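Local structure of assembly chaperone of ribosomal protein L4 (Acl4) (Chaetomium thermophilum, 5TQB) at residues D259-G268 with W302-E313; G98-F106 with A151-L160. The protein probably binds newly made ribosomal protein L4 as its dedicated assembly chaperone and escorts it toward ribosome assembly. All blocks are in the same frame, centred on the assembly; numbering follows the deposited sequence.

Interaction 1. Residues D259-G268 with W302-E313. With EDO (1,2-ethanediol), chain G.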
loop_
_atom_site.group_PDB
_atom_site.type_symbol
_atom_site.label_atom_id
_atom_site.label_comp_id
_atom_site.label_asym_id
_atom_site.label_seq_id
_atom_site.Cartn_x
_atom_site.Cartn_y
_atom_site.Cartn_z
ATOM N N ASP B 259 -2.526 2.068 -10.084
ATOM C CA ASP B 259 -3.397 2.890 -10.909
ATOM C C ASP B 259 -4.507 2.063 -11.550
ATOM O O ASP B 259 -5.231 2.554 -12.419
ATOM C CB ASP B 259 -2.597 3.665 -11.964
ATOM C CG ASP B 259 -1.906 2.762 -12.964
ATOM O OD1 ASP B 259 -0.970 3.247 -13.637
ATOM O OD2 ASP B 259 -2.298 1.580 -13.083
ATOM N N LEU B 260 -4.644 0.813 -11.111
ATOM C CA LEU B 260 -5.783 -0.013 -11.510
ATOM C C LEU B 260 -6.822 -0.110 -10.386
ATOM O O LEU B 260 -7.687 -0.992 -10.391
ATOM C CB LEU B 260 -5.313 -1.401 -11.943
ATOM C CG LEU B 260 -4.451 -1.389 -13.215
ATOM C CD1 LEU B 260 -3.816 -2.752 -13.472
ATOM C CD2 LEU B 260 -5.266 -0.952 -14.424
ATOM N N SER B 261 -6.739 0.816 -9.435
ATOM C CA SER B 261 -7.663 0.850 -8.311
ATOM C C SER B 261 -8.871 1.728 -8.625
ATOM O O SER B 261 -8.804 2.954 -8.524
ATOM C CB SER B 261 -6.960 1.377 -7.064
ATOM O OG SER B 261 -7.852 1.412 -5.969
ATOM N N VAL B 262 -9.971 1.085 -8.997
ATOM C CA VAL B 262 -11.183 1.786 -9.381
ATOM C C VAL B 262 -11.635 2.730 -8.281
ATOM O O VAL B 262 -11.924 3.903 -8.532
ATOM C CB VAL B 262 -12.323 0.797 -9.684
ATOM C CG1 VAL B 262 -13.634 1.547 -10.008
ATOM C CG2 VAL B 262 -11.937 -0.111 -10.834
ATOM N N GLU B 263 -11.684 2.205 -7.060
ATOM C CA GLU B 263 -12.239 2.933 -5.931
ATOM C C GLU B 263 -11.404 4.162 -5.589
ATOM O O GLU B 263 -11.932 5.154 -5.082
ATOM C CB GLU B 263 -12.360 2.007 -4.722
ATOM C CG GLU B 263 -13.147 2.604 -3.565
ATOM C CD GLU B 263 -13.788 1.549 -2.675
ATOM O OE1 GLU B 263 -14.173 1.889 -1.539
ATOM O OE2 GLU B 263 -13.922 0.384 -3.115
ATOM N N VAL B 264 -10.109 4.110 -5.880
ATOM C CA VAL B 264 -9.242 5.250 -5.601
ATOM C C VAL B 264 -9.381 6.339 -6.666
ATOM O O VAL B 264 -9.293 7.525 -6.348
ATOM C CB VAL B 264 -7.779 4.824 -5.430
ATOM C CG1 VAL B 264 -6.858 6.040 -5.309
ATOM C CG2 VAL B 264 -7.649 3.954 -4.191
ATOM N N TRP B 265 -9.596 5.951 -7.921
ATOM C CA TRP B 265 -9.844 6.941 -8.963
ATOM C C TRP B 265 -11.133 7.690 -8.631
ATOM O O TRP B 265 -11.215 8.905 -8.778
ATOM C CB TRP B 265 -9.943 6.295 -10.347
ATOM C CG TRP B 265 -8.615 5.981 -10.981
ATOM C CD1 TRP B 265 -8.098 4.743 -11.236
ATOM C CD2 TRP B 265 -7.641 6.925 -11.444
ATOM N NE1 TRP B 265 -6.863 4.858 -11.828
ATOM C CE2 TRP B 265 -6.558 6.186 -11.966
ATOM C CE3 TRP B 265 -7.577 8.320 -11.467
ATOM C CZ2 TRP B 265 -5.423 6.797 -12.503
ATOM C CZ3 TRP B 265 -6.451 8.927 -12.000
ATOM C CH2 TRP B 265 -5.390 8.166 -12.514
ATOM N N TYR B 266 -12.128 6.952 -8.154
ATOM C CA TYR B 266 -13.393 7.547 -7.759
ATOM C C TYR B 266 -13.225 8.514 -6.591
ATOM O O TYR B 266 -13.678 9.654 -6.649
ATOM C CB TYR B 266 -14.396 6.462 -7.380
ATOM C CG TYR B 266 -15.654 7.023 -6.782
ATOM C CD1 TYR B 266 -16.636 7.578 -7.589
ATOM C CD2 TYR B 266 -15.857 7.015 -5.412
ATOM C CE1 TYR B 266 -17.785 8.099 -7.051
ATOM C CE2 TYR B 266 -16.997 7.538 -4.863
ATOM C CZ TYR B 266 -17.962 8.080 -5.687
ATOM O OH TYR B 266 -19.110 8.599 -5.133
ATOM N N LEU B 267 -12.568 8.060 -5.533
ATOM C CA LEU B 267 -12.400 8.889 -4.348
ATOM C C LEU B 267 -11.628 10.166 -4.664
ATOM O O LEU B 267 -11.965 11.237 -4.164
ATOM C CB LEU B 267 -11.715 8.098 -3.232
ATOM C CG LEU B 267 -12.610 7.057 -2.549
ATOM C CD1 LEU B 267 -11.782 6.153 -1.631
ATOM C CD2 LEU B 267 -13.756 7.718 -1.769
ATOM N N GLY B 268 -10.609 10.054 -5.510
ATOM C CA GLY B 268 -9.815 11.206 -5.903
ATOM C C GLY B 268 -10.631 12.162 -6.749
ATOM O O GLY B 268 -10.534 13.382 -6.606
ATOM N N TRP B 302 -10.076 12.341 -13.420
ATOM C CA TRP B 302 -10.033 11.218 -12.494
ATOM C C TRP B 302 -11.238 10.301 -12.693
ATOM O O TRP B 302 -11.102 9.077 -12.688
ATOM C CB TRP B 302 -9.975 11.720 -11.050
ATOM C CG TRP B 302 -8.595 12.104 -10.598
ATOM C CD1 TRP B 302 -7.865 13.181 -11.007
ATOM C CD2 TRP B 302 -7.782 11.410 -9.642
ATOM N NE1 TRP B 302 -6.649 13.202 -10.369
ATOM C CE2 TRP B 302 -6.573 12.125 -9.526
ATOM C CE3 TRP B 302 -7.961 10.256 -8.874
ATOM C CZ2 TRP B 302 -5.548 11.724 -8.668
ATOM C CZ3 TRP B 302 -6.939 9.856 -8.027
ATOM C CH2 TRP B 302 -5.749 10.587 -7.931
ATOM N N LEU B 303 -12.416 10.894 -12.886
ATOM C CA LEU B 303 -13.646 10.120 -12.995
ATOM C C LEU B 303 -13.747 9.415 -14.342
ATOM O O LEU B 303 -14.247 8.296 -14.425
ATOM C CB LEU B 303 -14.863 11.017 -12.770
ATOM C CG LEU B 303 -15.031 11.581 -11.357
ATOM C CD1 LEU B 303 -16.151 12.608 -11.337
ATOM C CD2 LEU B 303 -15.302 10.477 -10.345
ATOM N N ARG B 304 -13.291 10.080 -15.398
ATOM C CA ARG B 304 -13.212 9.447 -16.708
ATOM C C ARG B 304 -12.316 8.222 -16.591
ATOM O O ARG B 304 -12.665 7.135 -17.052
ATOM C CB ARG B 304 -12.652 10.420 -17.748
ATOM C CG ARG B 304 -13.627 11.522 -18.155
ATOM C CD ARG B 304 -14.345 11.195 -19.455
ATOM N NE ARG B 304 -15.396 12.164 -19.760
ATOM C CZ ARG B 304 -15.189 13.357 -20.314
ATOM N NH1 ARG B 304 -13.962 13.755 -20.628
ATOM N NH2 ARG B 304 -16.216 14.161 -20.548
ATOM N N GLN B 305 -11.174 8.405 -15.940
ATOM C CA GLN B 305 -10.202 7.333 -15.787
ATOM C C GLN B 305 -10.756 6.228 -14.897
ATOM O O GLN B 305 -10.424 5.057 -15.074
ATOM C CB GLN B 305 -8.903 7.881 -15.200
ATOM C CG GLN B 305 -7.770 6.863 -15.142
ATOM C CD GLN B 305 -7.355 6.372 -16.515
ATOM O OE1 GLN B 305 -7.523 7.068 -17.517
ATOM N NE2 GLN B 305 -6.808 5.166 -16.567
ATOM N N CYS B 306 -11.605 6.602 -13.944
ATOM C CA CYS B 306 -12.249 5.619 -13.087
ATOM C C CYS B 306 -13.112 4.684 -13.927
ATOM O O CYS B 306 -12.984 3.465 -13.831
ATOM C CB CYS B 306 -13.097 6.304 -12.015
ATOM S SG CYS B 306 -14.202 5.191 -11.117
ATOM N N LEU B 307 -13.972 5.255 -14.764
ATOM C CA LEU B 307 -14.858 4.455 -15.608
ATOM C C LEU B 307 -14.069 3.637 -16.621
ATOM O O LEU B 307 -14.478 2.542 -17.000
ATOM C CB LEU B 307 -15.866 5.336 -16.359
ATOM C CG LEU B 307 -17.171 5.780 -15.680
ATOM C CD1 LEU B 307 -17.818 4.662 -14.861
ATOM C CD2 LEU B 307 -16.935 6.996 -14.812
ATOM N N LYS B 308 -12.948 4.180 -17.076
ATOM C CA LYS B 308 -12.110 3.481 -18.032
ATOM C C LYS B 308 -11.594 2.189 -17.394
ATOM O O LYS B 308 -11.828 1.099 -17.912
ATOM C CB LYS B 308 -10.956 4.379 -18.464
ATOM C CG LYS B 308 -10.067 3.775 -19.536
ATOM C CD LYS B 308 -8.953 4.732 -19.922
ATOM C CE LYS B 308 -8.126 4.188 -21.069
ATOM N NZ LYS B 308 -7.047 5.136 -21.449
ATOM N N VAL B 309 -10.917 2.321 -16.255
ATOM C CA VAL B 309 -10.409 1.169 -15.504
ATOM C C VAL B 309 -11.554 0.273 -15.036
ATOM O O VAL B 309 -11.384 -0.938 -14.904
ATOM C CB VAL B 309 -9.598 1.627 -14.272
ATOM C CG1 VAL B 309 -9.132 0.439 -13.442
ATOM C CG2 VAL B 309 -8.402 2.468 -14.702
ATOM N N PHE B 310 -12.714 0.878 -14.777
ATOM C CA PHE B 310 -13.910 0.146 -14.375
ATOM C C PHE B 310 -14.263 -0.895 -15.442
ATOM O O PHE B 310 -14.456 -2.074 -15.134
ATOM C CB PHE B 310 -15.071 1.133 -14.182
ATOM C CG PHE B 310 -16.290 0.544 -13.537
ATOM C CD1 PHE B 310 -17.099 -0.346 -14.222
ATOM C CD2 PHE B 310 -16.647 0.917 -12.253
ATOM C CE1 PHE B 310 -18.228 -0.872 -13.630
ATOM C CE2 PHE B 310 -17.773 0.397 -11.654
ATOM C CZ PHE B 310 -18.569 -0.499 -12.342
ATOM N N GLU B 311 -14.345 -0.448 -16.695
ATOM C CA GLU B 311 -14.614 -1.331 -17.831
ATOM C C GLU B 311 -13.529 -2.396 -18.004
ATOM O O GLU B 311 -13.827 -3.584 -18.129
ATOM C CB GLU B 311 -14.698 -0.515 -19.125
ATOM C CG GLU B 311 -15.804 0.531 -19.161
ATOM C CD GLU B 311 -15.553 1.611 -20.208
ATOM O OE1 GLU B 311 -14.761 1.365 -21.149
ATOM O OE2 GLU B 311 -16.143 2.708 -20.086
ATOM N N ALA B 312 -12.274 -1.957 -18.027
ATOM C CA ALA B 312 -11.139 -2.843 -18.275
ATOM C C ALA B 312 -11.042 -3.962 -17.244
ATOM O O ALA B 312 -10.706 -5.092 -17.583
ATOM C CB ALA B 312 -9.844 -2.041 -18.298
ATOM N N GLU B 313 -11.337 -3.645 -15.987
ATOM C CA GLU B 313 -11.241 -4.625 -14.908
ATOM C C GLU B 313 -12.541 -5.399 -14.712
ATOM O O GLU B 313 -12.593 -6.333 -13.915
ATOM C CB GLU B 313 -10.852 -3.936 -13.599
ATOM C CG GLU B 313 -9.458 -3.329 -13.604
ATOM C CD GLU B 313 -8.362 -4.379 -13.663
ATOM O OE1 GLU B 313 -8.155 -5.077 -12.644
ATOM O OE2 GLU B 313 -7.710 -4.506 -14.724
HETATM C C1 EDO G . -3.263 5.757 -15.812
HETATM O O1 EDO G . -2.541 6.018 -14.628
HETATM C C2 EDO G . -3.533 4.271 -15.934
HETATM O O2 EDO G . -4.539 3.888 -15.019
HETATM O O HOH W 1 -7.769 -3.838 -10.281
#
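With CG opposite its carbonyl carbon (chi1 -80°), W265 sends its indole between W302 and Q305, while Q305 CG, anti to the backbone N (chi1 -174°), lies over the six-membered ring of that indole. This is a CH-pi contact, with Q305 CG 3.5 Å from the ring centroid and almost directly above its centre. The CE3-CZ3 edge of the same ring is turned toward a face of W302: an edge-to-face pair, centroids of the two six-membered rings 4.7 Å apart and planes at 61°. G268, with no side chain to intervene, sets its C over the opposite face of W302, toward the rim. The indole rotation is fixed from within its own segment, since W265 NE1 gives a nearly straight 2.9 Å bond to D259 O, reaching that oxygen from above the carbonyl plane. W265 is thus a knob in the hole formed by W302, Q305, C306 and V309, joining two neighbouring antiparallel helices of an alpha-solenoid like that built by tetratricopeptide repeats. Beyond it, V262 splits its branches: CG1 sits 3.8 Å from F310 CD2 and also meets C306 SG, whereas CG2 packs 3.9 Å from V309 CG1. A water donates to both L260 O and E313 OE1. A 1,2-ethanediol, probably from the crystallisation liquor, spans D259 O and Q305 NE2 through weak bonds of its O2; D259 OD2 bonds a polar side chain of the partner protein chain.

Interaction 2. Residues G98-F106 with A151-L160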
loop_
_atom_site.group_PDB
_atom_site.type_symbol
_atom_site.label_atom_id
_atom_site.label_comp_id
_atom_site.label_asym_id
_atom_site.label_seq_id
_atom_site.Cartn_x
_atom_site.Cartn_y
_atom_site.Cartn_z
ATOM N N GLY B 98 -20.321 -12.633 10.713
ATOM C CA GLY B 98 -19.849 -11.324 11.123
ATOM C C GLY B 98 -20.315 -11.032 12.532
ATOM O O GLY B 98 -20.575 -11.952 13.303
ATOM N N GLY B 99 -20.420 -9.750 12.862
ATOM C CA GLY B 99 -21.035 -9.328 14.108
ATOM C C GLY B 99 -20.395 -9.944 15.334
ATOM O O GLY B 99 -19.180 -9.876 15.507
ATOM N N HIS B 100 -21.223 -10.551 16.181
ATOM C CA HIS B 100 -20.761 -11.152 17.431
ATOM C C HIS B 100 -19.704 -12.225 17.185
ATOM O O HIS B 100 -18.788 -12.398 17.988
ATOM C CB HIS B 100 -21.934 -11.765 18.200
ATOM C CG HIS B 100 -22.829 -10.755 18.849
ATOM N ND1 HIS B 100 -22.364 -9.814 19.742
ATOM C CD2 HIS B 100 -24.163 -10.551 18.749
ATOM C CE1 HIS B 100 -23.372 -9.066 20.155
ATOM N NE2 HIS B 100 -24.475 -9.494 19.567
ATOM N N ASP B 101 -19.839 -12.937 16.071
ATOM C CA ASP B 101 -18.911 -14.009 15.728
ATOM C C ASP B 101 -17.519 -13.457 15.423
ATOM O O ASP B 101 -16.508 -14.066 15.788
ATOM C CB ASP B 101 -19.438 -14.808 14.535
ATOM C CG ASP B 101 -18.628 -16.065 14.271
ATOM O OD1 ASP B 101 -18.774 -17.041 15.036
ATOM O OD2 ASP B 101 -17.852 -16.082 13.294
ATOM N N SER B 102 -17.469 -12.305 14.758
ATOM C CA SER B 102 -16.198 -11.657 14.446
ATOM C C SER B 102 -15.541 -11.108 15.701
ATOM O O SER B 102 -14.339 -11.277 15.902
ATOM C CB SER B 102 -16.402 -10.523 13.446
ATOM O OG SER B 102 -16.791 -11.026 12.186
ATOM N N VAL B 103 -16.332 -10.437 16.535
ATOM C CA VAL B 103 -15.833 -9.881 17.787
ATOM C C VAL B 103 -15.275 -10.982 18.693
ATOM O O VAL B 103 -14.249 -10.796 19.350
ATOM C CB VAL B 103 -16.939 -9.133 18.542
ATOM C CG1 VAL B 103 -16.433 -8.654 19.898
ATOM C CG2 VAL B 103 -17.431 -7.955 17.719
ATOM N N ALA B 104 -15.964 -12.119 18.728
ATOM C CA ALA B 104 -15.529 -13.257 19.527
ATOM C C ALA B 104 -14.149 -13.729 19.070
ATOM O O ALA B 104 -13.257 -13.938 19.889
ATOM C CB ALA B 104 -16.542 -14.392 19.431
ATOM N N TRP B 105 -13.974 -13.886 17.761
ATOM C CA TRP B 105 -12.680 -14.280 17.211
ATOM C C TRP B 105 -11.605 -13.226 17.487
ATOM O O TRP B 105 -10.472 -13.559 17.848
ATOM C CB TRP B 105 -12.788 -14.533 15.706
ATOM C CG TRP B 105 -13.399 -15.853 15.346
ATOM C CD1 TRP B 105 -14.525 -16.059 14.604
ATOM C CD2 TRP B 105 -12.914 -17.153 15.707
ATOM N NE1 TRP B 105 -14.771 -17.405 14.481
ATOM C CE2 TRP B 105 -13.799 -18.099 15.151
ATOM C CE3 TRP B 105 -11.817 -17.609 16.448
ATOM C CZ2 TRP B 105 -13.622 -19.472 15.310
ATOM C CZ3 TRP B 105 -11.645 -18.974 16.609
ATOM C CH2 TRP B 105 -12.542 -19.889 16.040
ATOM N N PHE B 106 -11.965 -11.956 17.318
ATOM C CA PHE B 106 -11.034 -10.856 17.544
ATOM C C PHE B 106 -10.588 -10.833 19.000
ATOM O O PHE B 106 -9.417 -10.590 19.296
ATOM C CB PHE B 106 -11.691 -9.514 17.195
ATOM C CG PHE B 106 -11.665 -9.168 15.725
ATOM C CD1 PHE B 106 -12.786 -8.619 15.111
ATOM C CD2 PHE B 106 -10.521 -9.349 14.967
ATOM C CE1 PHE B 106 -12.770 -8.281 13.765
ATOM C CE2 PHE B 106 -10.499 -9.017 13.622
ATOM C CZ PHE B 106 -11.625 -8.482 13.022
ATOM N N ALA B 151 -10.317 -2.982 14.763
ATOM C CA ALA B 151 -11.148 -3.855 13.946
ATOM C C ALA B 151 -12.494 -4.095 14.630
ATOM O O ALA B 151 -13.528 -4.146 13.968
ATOM C CB ALA B 151 -10.449 -5.164 13.672
ATOM N N VAL B 152 -12.476 -4.231 15.951
ATOM C CA VAL B 152 -13.698 -4.449 16.722
ATOM C C VAL B 152 -14.571 -3.191 16.735
ATOM O O VAL B 152 -15.794 -3.276 16.629
ATOM C CB VAL B 152 -13.376 -4.897 18.165
ATOM C CG1 VAL B 152 -14.648 -5.049 18.990
ATOM C CG2 VAL B 152 -12.620 -6.211 18.142
ATOM N N VAL B 153 -13.935 -2.030 16.863
ATOM C CA VAL B 153 -14.634 -0.752 16.769
ATOM C C VAL B 153 -15.487 -0.695 15.505
ATOM O O VAL B 153 -16.653 -0.296 15.551
ATOM C CB VAL B 153 -13.638 0.441 16.776
ATOM C CG1 VAL B 153 -14.328 1.744 16.370
ATOM C CG2 VAL B 153 -12.993 0.595 18.151
ATOM N N GLU B 154 -14.904 -1.113 14.386
ATOM C CA GLU B 154 -15.560 -1.017 13.086
ATOM C C GLU B 154 -16.717 -2.013 12.943
ATOM O O GLU B 154 -17.666 -1.763 12.195
ATOM C CB GLU B 154 -14.531 -1.197 11.961
ATOM C CG GLU B 154 -13.540 -0.030 11.852
ATOM C CD GLU B 154 -12.223 -0.401 11.153
ATOM O OE1 GLU B 154 -12.154 -1.472 10.507
ATOM O OE2 GLU B 154 -11.252 0.386 11.257
ATOM N N VAL B 155 -16.652 -3.134 13.659
ATOM C CA VAL B 155 -17.779 -4.066 13.688
ATOM C C VAL B 155 -18.960 -3.424 14.420
ATOM O O VAL B 155 -20.114 -3.571 14.008
ATOM C CB VAL B 155 -17.416 -5.401 14.375
ATOM C CG1 VAL B 155 -18.609 -6.338 14.389
ATOM C CG2 VAL B 155 -16.248 -6.073 13.667
ATOM N N TYR B 156 -18.668 -2.707 15.504
ATOM C CA TYR B 156 -19.718 -2.084 16.303
ATOM C C TYR B 156 -20.321 -0.859 15.623
ATOM O O TYR B 156 -21.374 -0.376 16.037
ATOM C CB TYR B 156 -19.206 -1.723 17.701
ATOM C CG TYR B 156 -19.279 -2.882 18.667
ATOM C CD1 TYR B 156 -20.503 -3.326 19.159
ATOM C CD2 TYR B 156 -18.134 -3.539 19.078
ATOM C CE1 TYR B 156 -20.577 -4.389 20.033
ATOM C CE2 TYR B 156 -18.196 -4.602 19.955
ATOM C CZ TYR B 156 -19.415 -5.027 20.427
ATOM O OH TYR B 156 -19.464 -6.089 21.301
HETATM N N MSE B 157 -19.655 -0.366 14.580
HETATM C CA MSE B 157 -20.172 0.760 13.810
HETATM C C MSE B 157 -20.746 0.286 12.480
HETATM O O MSE B 157 -21.146 1.099 11.646
HETATM C CB MSE B 157 -19.079 1.798 13.578
HETATM C CG MSE B 157 -18.537 2.407 14.858
HETATM SE SE MSE B 157 -17.177 3.757 14.526
HETATM C CE MSE B 157 -18.328 5.144 13.796
ATOM N N THR B 158 -20.776 -1.032 12.291
ATOM C CA THR B 158 -21.459 -1.638 11.156
ATOM C C THR B 158 -22.381 -2.770 11.626
ATOM O O THR B 158 -23.534 -2.517 11.986
ATOM C CB THR B 158 -20.470 -2.142 10.083
ATOM O OG1 THR B 158 -19.471 -2.989 10.677
ATOM C CG2 THR B 158 -19.796 -0.953 9.385
ATOM N N ASP B 159 -21.867 -4.000 11.640
ATOM C CA ASP B 159 -22.673 -5.188 11.949
ATOM C C ASP B 159 -23.499 -5.057 13.242
ATOM O O ASP B 159 -24.676 -5.422 13.277
ATOM C CB ASP B 159 -21.774 -6.421 12.073
ATOM C CG ASP B 159 -20.942 -6.690 10.819
ATOM O OD1 ASP B 159 -20.194 -7.694 10.824
ATOM O OD2 ASP B 159 -21.033 -5.916 9.837
ATOM N N LEU B 160 -22.870 -4.546 14.297
ATOM C CA LEU B 160 -23.490 -4.487 15.620
ATOM C C LEU B 160 -23.841 -3.055 16.028
ATOM O O LEU B 160 -23.941 -2.746 17.217
ATOM C CB LEU B 160 -22.564 -5.117 16.668
ATOM C CG LEU B 160 -22.140 -6.570 16.422
ATOM C CD1 LEU B 160 -21.185 -7.036 17.508
ATOM C CD2 LEU B 160 -23.350 -7.495 16.339
#
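V103, F106 and L160 supply the largest buried areas of this contact, and each meets several partners. V103 works through both branches: CG1 touches V152 CG1 at 4.1 Å, while CG2 lies among V155, Y156 and L160, 3.9 Å from L160 CD1. F106, its CG opposite the carbonyl carbon (chi1 -82°), lays one ring face on the methyl of A151; A151 CB is 3.6 Å from F106 CZ and displaced from the ring centre toward the rim. V155 CG2 comes up at the edge of that ring, and V152 CG2 presses 3.6 Å from F106 CB as the two side chains run past each other in opposite senses.

L160 lies beyond the end of helix 131-156, where the chain turns back and L160 N and T158 N bond V155 O from opposite faces of its carbonyl plane. Both of its methyls rest on the start of the other helix: CD2 stands 3.9 Å over the centre of the H100 ring, a CH-pi contact, and also reaches G99 CA at 3.7 Å. Because G99, the N-cap residue with positive phi, has no side chain, L160 and D159 can close in on its CA. G99 N donates a 2.9 Å hydrogen bond to the anti lone pair of D159 OD1. Outside the two segments, D159 OD1 also forms a salt bridge to a basic side chain of the partner protein chain. Helices 100-125 and 131-156 together form an antiparallel helical hairpin, the building unit of tetratricopeptide-like alpha-solenoids.

Overall arrangement
From the N terminus the chain first runs through paired helices, among them the predicted tetratricopeptide repeat at 42-75, before reaching interaction 2. That contact closes a loop of 44 mostly helical residues, joining the start of helix 100-125 to the end of helix 131-156 and the turn after it. Five further helices, from 166-180 to 244-257, lead to interaction 1, where 33 residues separate the segments on helices 262-281 and 291-313; helix 318-333 then ends the fold. The two loops neither nest nor cross. Their centres lie 30 Å apart, their nearest atoms about 13 Å, and both contacts have residues within reach of the partner protein chain.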